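PDB 3CMN: putative hydrolase from Chloroflexus aurantiacus J-10-fl, which is of unconfirmed function but probably acts as a metal-dependent hydrolase, being a largely helical member of a zincin-like metallopeptidase family. Local coordinates for residues N325-A330 / Q357-M362; V253-Q258 / P347-I352. All blocks are in the same frame, centred on the assembly; numbering follows the deposited sequence.

Interaction 1 of 2, residues N325-A330 / Q357-M362; sequences NAVVAA and QWIVRM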
loop_
_atom_site.group_PDB
_atom_site.type_symbol
_atom_site.label_atom_id
_atom_site.label_comp_id
_atom_site.label_asym_id
_atom_site.label_seq_id
_atom_site.Cartn_x
_atom_site.Cartn_y
_atom_site.Cartn_z
ATOM N N ASN A 325 13.873 -9.610 7.936
ATOM C CA ASN A 325 15.295 -9.793 7.661
ATOM C C ASN A 325 15.861 -10.728 8.709
ATOM O O ASN A 325 16.647 -11.624 8.408
ATOM C CB ASN A 325 16.042 -8.457 7.694
ATOM C CG ASN A 325 15.779 -7.608 6.460
ATOM O OD1 ASN A 325 15.641 -8.128 5.347
ATOM N ND2 ASN A 325 15.727 -6.292 6.649
ATOM N N ALA A 326 15.439 -10.519 9.948
ATOM C CA ALA A 326 15.877 -11.352 11.045
ATOM C C ALA A 326 15.572 -12.817 10.738
ATOM O O ALA A 326 16.492 -13.597 10.477
ATOM C CB ALA A 326 15.176 -10.929 12.320
ATOM N N VAL A 327 14.291 -13.191 10.737
ATOM C CA VAL A 327 13.921 -14.582 10.483
ATOM C C VAL A 327 14.506 -15.139 9.189
ATOM O O VAL A 327 14.924 -16.293 9.151
ATOM C CB VAL A 327 12.358 -14.804 10.504
ATOM C CG1 VAL A 327 11.713 -13.814 11.445
ATOM C CG2 VAL A 327 11.764 -14.720 9.107
ATOM N N VAL A 328 14.540 -14.341 8.129
ATOM C CA VAL A 328 15.107 -14.824 6.871
ATOM C C VAL A 328 16.590 -15.136 7.070
ATOM O O VAL A 328 17.104 -16.104 6.525
ATOM C CB VAL A 328 14.954 -13.792 5.741
ATOM C CG1 VAL A 328 15.771 -14.214 4.532
ATOM C CG2 VAL A 328 13.494 -13.683 5.342
ATOM N N ALA A 329 17.277 -14.319 7.859
ATOM C CA ALA A 329 18.689 -14.559 8.120
ATOM C C ALA A 329 18.819 -15.831 8.952
ATOM O O ALA A 329 19.688 -16.672 8.697
ATOM C CB ALA A 329 19.298 -13.378 8.883
ATOM N N ALA A 330 17.931 -15.960 9.935
ATOM C CA ALA A 330 17.916 -17.090 10.852
ATOM C C ALA A 330 17.411 -18.414 10.289
ATOM O O ALA A 330 17.830 -19.473 10.751
ATOM C CB ALA A 330 17.105 -16.723 12.086
ATOM N N GLN A 357 10.380 -14.941 19.033
ATOM C CA GLN A 357 9.100 -15.445 19.531
ATOM C C GLN A 357 8.320 -16.097 18.394
ATOM O O GLN A 357 7.727 -17.161 18.553
ATOM C CB GLN A 357 8.264 -14.296 20.112
ATOM C CG GLN A 357 7.800 -14.506 21.549
ATOM C CD GLN A 357 6.788 -13.458 22.003
ATOM O OE1 GLN A 357 5.648 -13.427 21.532
ATOM N NE2 GLN A 357 7.208 -12.590 22.918
ATOM N N TRP A 358 8.326 -15.440 17.240
ATOM C CA TRP A 358 7.604 -15.937 16.079
ATOM C C TRP A 358 8.211 -17.222 15.522
ATOM O O TRP A 358 7.485 -18.154 15.156
ATOM C CB TRP A 358 7.588 -14.872 14.981
ATOM C CG TRP A 358 6.766 -15.261 13.795
ATOM C CD1 TRP A 358 5.416 -15.112 13.648
ATOM C CD2 TRP A 358 7.243 -15.852 12.575
ATOM N NE1 TRP A 358 5.024 -15.566 12.409
ATOM C CE2 TRP A 358 6.124 -16.025 11.730
ATOM C CE3 TRP A 358 8.507 -16.250 12.116
ATOM C CZ2 TRP A 358 6.229 -16.574 10.452
ATOM C CZ3 TRP A 358 8.614 -16.799 10.841
ATOM C CH2 TRP A 358 7.478 -16.957 10.021
ATOM N N ILE A 359 9.540 -17.263 15.444
ATOM C CA ILE A 359 10.227 -18.434 14.915
ATOM C C ILE A 359 9.903 -19.646 15.777
ATOM O O ILE A 359 9.616 -20.728 15.263
ATOM C CB ILE A 359 11.759 -18.182 14.832
ATOM C CG1 ILE A 359 12.023 -17.059 13.821
ATOM C CG2 ILE A 359 12.502 -19.455 14.408
ATOM C CD1 ILE A 359 13.490 -16.760 13.577
ATOM N N VAL A 360 9.905 -19.447 17.089
ATOM C CA VAL A 360 9.589 -20.517 18.016
ATOM C C VAL A 360 8.140 -20.974 17.816
ATOM O O VAL A 360 7.872 -22.168 17.655
ATOM C CB VAL A 360 9.793 -20.049 19.475
ATOM C CG1 VAL A 360 9.323 -21.110 20.444
ATOM C CG2 VAL A 360 11.253 -19.747 19.711
ATOM N N ARG A 361 7.210 -20.023 17.813
ATOM C CA ARG A 361 5.798 -20.350 17.630
ATOM C C ARG A 361 5.538 -21.109 16.328
ATOM O O ARG A 361 4.686 -22.000 16.291
ATOM C CB ARG A 361 4.941 -19.079 17.668
ATOM C CG ARG A 361 3.433 -19.335 17.569
ATOM C CD ARG A 361 2.619 -18.108 17.988
ATOM N NE ARG A 361 2.755 -16.975 17.075
ATOM C CZ ARG A 361 2.014 -16.787 15.981
ATOM N NH1 ARG A 361 1.065 -17.658 15.636
ATOM N NH2 ARG A 361 2.214 -15.715 15.226
ATOM N N MET A 362 6.253 -20.761 15.257
ATOM C CA MET A 362 6.049 -21.455 13.987
ATOM C C MET A 362 6.552 -22.884 14.092
ATOM O O MET A 362 6.021 -23.777 13.437
ATOM C CB MET A 362 6.765 -20.750 12.824
ATOM C CG MET A 362 6.117 -19.438 12.339
ATOM S SD MET A 362 4.344 -19.499 12.046
ATOM C CE MET A 362 4.242 -20.212 10.602
#

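Interaction 2 of 2, residues V253-Q258 / P347-I352; sequences VFDRIQ and PSMDEI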
loop_
_atom_site.group_PDB
_atom_site.type_symbol
_atom_site.label_atom_id
_atom_site.label_comp_id
_atom_site.label_asym_id
_atom_site.label_seq_id
_atom_site.Cartn_x
_atom_site.Cartn_y
_atom_site.Cartn_z
ATOM N N VAL A 253 -7.837 -5.426 17.920
ATOM C CA VAL A 253 -8.120 -5.195 16.514
ATOM C C VAL A 253 -7.004 -4.338 15.916
ATOM O O VAL A 253 -6.360 -4.743 14.946
ATOM C CB VAL A 253 -9.462 -4.457 16.330
ATOM C CG1 VAL A 253 -9.744 -4.237 14.854
ATOM C CG2 VAL A 253 -10.576 -5.259 16.957
ATOM N N PHE A 254 -6.772 -3.166 16.504
ATOM C CA PHE A 254 -5.735 -2.268 16.016
ATOM C C PHE A 254 -4.404 -2.991 15.926
ATOM O O PHE A 254 -3.698 -2.893 14.923
ATOM C CB PHE A 254 -5.585 -1.047 16.937
ATOM C CG PHE A 254 -6.781 -0.121 16.941
ATOM C CD1 PHE A 254 -7.831 -0.303 16.048
ATOM C CD2 PHE A 254 -6.849 0.935 17.849
ATOM C CE1 PHE A 254 -8.932 0.546 16.055
ATOM C CE2 PHE A 254 -7.945 1.794 17.869
ATOM C CZ PHE A 254 -8.991 1.599 16.968
ATOM N N ASP A 255 -4.081 -3.728 16.981
ATOM C CA ASP A 255 -2.832 -4.472 17.066
ATOM C C ASP A 255 -2.661 -5.364 15.839
ATOM O O ASP A 255 -1.589 -5.413 15.244
ATOM C CB ASP A 255 -2.838 -5.319 18.337
ATOM C CG ASP A 255 -1.444 -5.680 18.806
ATOM O OD1 ASP A 255 -0.620 -6.130 17.972
ATOM O OD2 ASP A 255 -1.175 -5.521 20.018
ATOM N N ARG A 256 -3.734 -6.058 15.468
ATOM C CA ARG A 256 -3.737 -6.948 14.310
ATOM C C ARG A 256 -3.592 -6.191 12.984
ATOM O O ARG A 256 -2.775 -6.551 12.141
ATOM C CB ARG A 256 -5.029 -7.776 14.278
ATOM C CG ARG A 256 -5.054 -8.954 15.245
ATOM C CD ARG A 256 -6.341 -9.748 15.074
ATOM N NE ARG A 256 -6.435 -10.903 15.965
ATOM C CZ ARG A 256 -6.004 -12.129 15.670
ATOM N NH1 ARG A 256 -5.437 -12.387 14.494
ATOM N NH2 ARG A 256 -6.153 -13.105 16.555
ATOM N N ILE A 257 -4.398 -5.151 12.801
ATOM C CA ILE A 257 -4.348 -4.348 11.584
ATOM C C ILE A 257 -2.940 -3.777 11.453
ATOM O O ILE A 257 -2.346 -3.789 10.368
ATOM C CB ILE A 257 -5.366 -3.182 11.635
ATOM C CG1 ILE A 257 -6.787 -3.745 11.635
ATOM C CG2 ILE A 257 -5.156 -2.238 10.441
ATOM C CD1 ILE A 257 -7.864 -2.716 11.915
ATOM N N GLN A 258 -2.409 -3.295 12.573
ATOM C CA GLN A 258 -1.073 -2.734 12.602
ATOM C C GLN A 258 -0.017 -3.776 12.248
ATOM O O GLN A 258 0.878 -3.498 11.450
ATOM C CB GLN A 258 -0.791 -2.137 13.979
ATOM C CG GLN A 258 -1.478 -0.802 14.202
ATOM C CD GLN A 258 -1.387 -0.328 15.638
ATOM O OE1 GLN A 258 -0.379 -0.548 16.313
ATOM N NE2 GLN A 258 -2.435 0.345 16.109
ATOM N N PRO A 347 2.799 -12.369 12.548
ATOM C CA PRO A 347 3.325 -12.083 13.883
ATOM C C PRO A 347 2.491 -11.010 14.562
ATOM O O PRO A 347 1.754 -10.273 13.899
ATOM C CB PRO A 347 4.737 -11.594 13.597
ATOM C CG PRO A 347 4.553 -10.845 12.314
ATOM C CD PRO A 347 3.668 -11.797 11.507
ATOM N N SER A 348 2.591 -10.941 15.885
ATOM C CA SER A 348 1.882 -9.916 16.632
ATOM C C SER A 348 2.839 -8.732 16.541
ATOM O O SER A 348 3.942 -8.872 16.001
ATOM C CB SER A 348 1.720 -10.335 18.090
ATOM O OG SER A 348 2.987 -10.481 18.711
ATOM N N MET A 349 2.438 -7.569 17.046
ATOM C CA MET A 349 3.346 -6.433 17.010
ATOM C C MET A 349 4.562 -6.799 17.854
ATOM O O MET A 349 5.691 -6.425 17.540
ATOM C CB MET A 349 2.664 -5.167 17.542
ATOM C CG MET A 349 1.921 -4.383 16.462
ATOM S SD MET A 349 2.966 -3.985 15.029
ATOM C CE MET A 349 4.272 -3.132 15.832
ATOM N N ASP A 350 4.324 -7.561 18.914
ATOM C CA ASP A 350 5.395 -8.021 19.794
ATOM C C ASP A 350 6.385 -8.895 19.036
ATOM O O ASP A 350 7.594 -8.664 19.087
ATOM C CB ASP A 350 4.820 -8.821 20.959
ATOM C CG ASP A 350 4.514 -7.955 22.160
ATOM O OD1 ASP A 350 5.444 -7.276 22.651
ATOM O OD2 ASP A 350 3.349 -7.948 22.611
ATOM N N GLU A 351 5.870 -9.901 18.328
ATOM C CA GLU A 351 6.722 -10.803 17.559
ATOM C C GLU A 351 7.511 -10.022 16.513
ATOM O O GLU A 351 8.633 -10.386 16.176
ATOM C CB GLU A 351 5.872 -11.904 16.914
ATOM C CG GLU A 351 5.258 -12.835 17.955
ATOM C CD GLU A 351 4.262 -13.826 17.379
ATOM O OE1 GLU A 351 3.258 -13.386 16.776
ATOM O OE2 GLU A 351 4.478 -15.049 17.535
ATOM N N ILE A 352 6.929 -8.942 16.004
ATOM C CA ILE A 352 7.616 -8.114 15.025
ATOM C C ILE A 352 8.807 -7.441 15.708
ATOM O O ILE A 352 9.848 -7.216 15.085
ATOM C CB ILE A 352 6.651 -7.050 14.422
ATOM C CG1 ILE A 352 6.010 -7.616 13.158
ATOM C CG2 ILE A 352 7.387 -5.747 14.109
ATOM C CD1 ILE A 352 4.958 -6.725 12.549
#

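Interaction 1 of 2, residues N325-A330 / Q357-M362
The indole of Trp-358 meets Val-327 obliquely, with CE3 4.1 Å from Val-327 CG1. Its neighbour CZ3 lies 4.2 Å from the other methyl, Val-327 CG2. The contact is a crossing of two helices, 319-331 and 355-363, near the C-terminal end of this mainly helical, zincin-like chain. Their local axes pass 10.8 Å apart at a crossing angle of -54°. One face of the indole carries Met-362 CG, 3.3 Å above the ring plane and displaced toward the rim. The indole NE1 is hydrogen-bonded to Asn-345 O. Phe-323 adds an edge-to-face ring contact from the same helix as Val-327. No hydrogen bond joins the two segments, and the contact is wholly apolar. Ile-359 carries its centre. Its CG1 stands beside the backbone N (chi1 -64°), and the chain is then extended at chi2 (-177°). This carries CD1 across to the other helix. There CD1 rests 3.8 Å from Val-327 CA and as close to Val-327 CB. Val-327 CG1 also lies 4.0 Å from Ile-359 CG1, the two side chains crossing at a slant. An alanine in place of Ile-359 would probably open a gap beside Val-327 and leave Ala-330 without its partner across the crossing. Helix 333-336 touches both helices, Ala-336 at Val-327 and Phe-335 at Ile-359. Val-327 and Trp-358 are buried, while the other end of the patch reaches solvent at Ala-330. There the last apolar touch is Ala-330 CB to Ile-359 CD1, at 3.9 Å.

Interaction 2 of 2, residues V253-Q258 / P347-I352
The start of helix 349-353 meets the long helix 248-279 through Met-349, which lies against Asp-255 and Gln-258. Asp-255 CG is anti to its own backbone N (chi1 -157°), and this brings the carboxylate to the methionine. OD1 approaches two methylenes at once, with Met-349 CB and Met-349 CG each 3.4 Å away. The Met-349 chain then bends at both chi2 and chi3. Its sulfur turns to the helix backbone, with SD 4.1 Å from Gln-258 C. Gln-258 CB packs 4.3 Å from Met-349 CG. Gln-319 touches Met-349 from helix 319-331. The turn that presents Met-349 is a capping box. Ser-348 is the N-cap, and its OG accepts a nearly straight bond (167°) from Glu-351 N at 3.0 Å. In return Ser-348 N donates to Glu-351 OE1 at 2.7 Å, on the anti lone pair and more bent. The second bond keeps the Glu-351 carboxylate close to the helix start. Asp-350 sits nearby, and its OD2 is 5.8 Å from Asp-255 OD2. Any repulsion between these acids is probably eased by the salt bridge from Asp-350 OD1 to Arg-353.

In the fold
Interactions 1 and 2 have centres about 15 Å apart. They meet where helices 349-353 and 355-363 follow each other in the chain. A salt bridge joins them directly, with Arg-361 NE 2.6 Å from Glu-351 OE2. Beside it, Trp-358 CD1 packs 3.6 Å from Pro-347 CB. Phe-323 of helix 319-331 touches Trp-358 in interaction 1 and both Pro-347 and Ile-352 in interaction 2. Interaction 1 joins helix 355-363 to helix 319-331, and interaction 2 joins helix 349-353 to helix 248-279. Neither contact includes the HExxH pattern of His-184, Glu-185 and His-188, a probable metal site with no metal bound here.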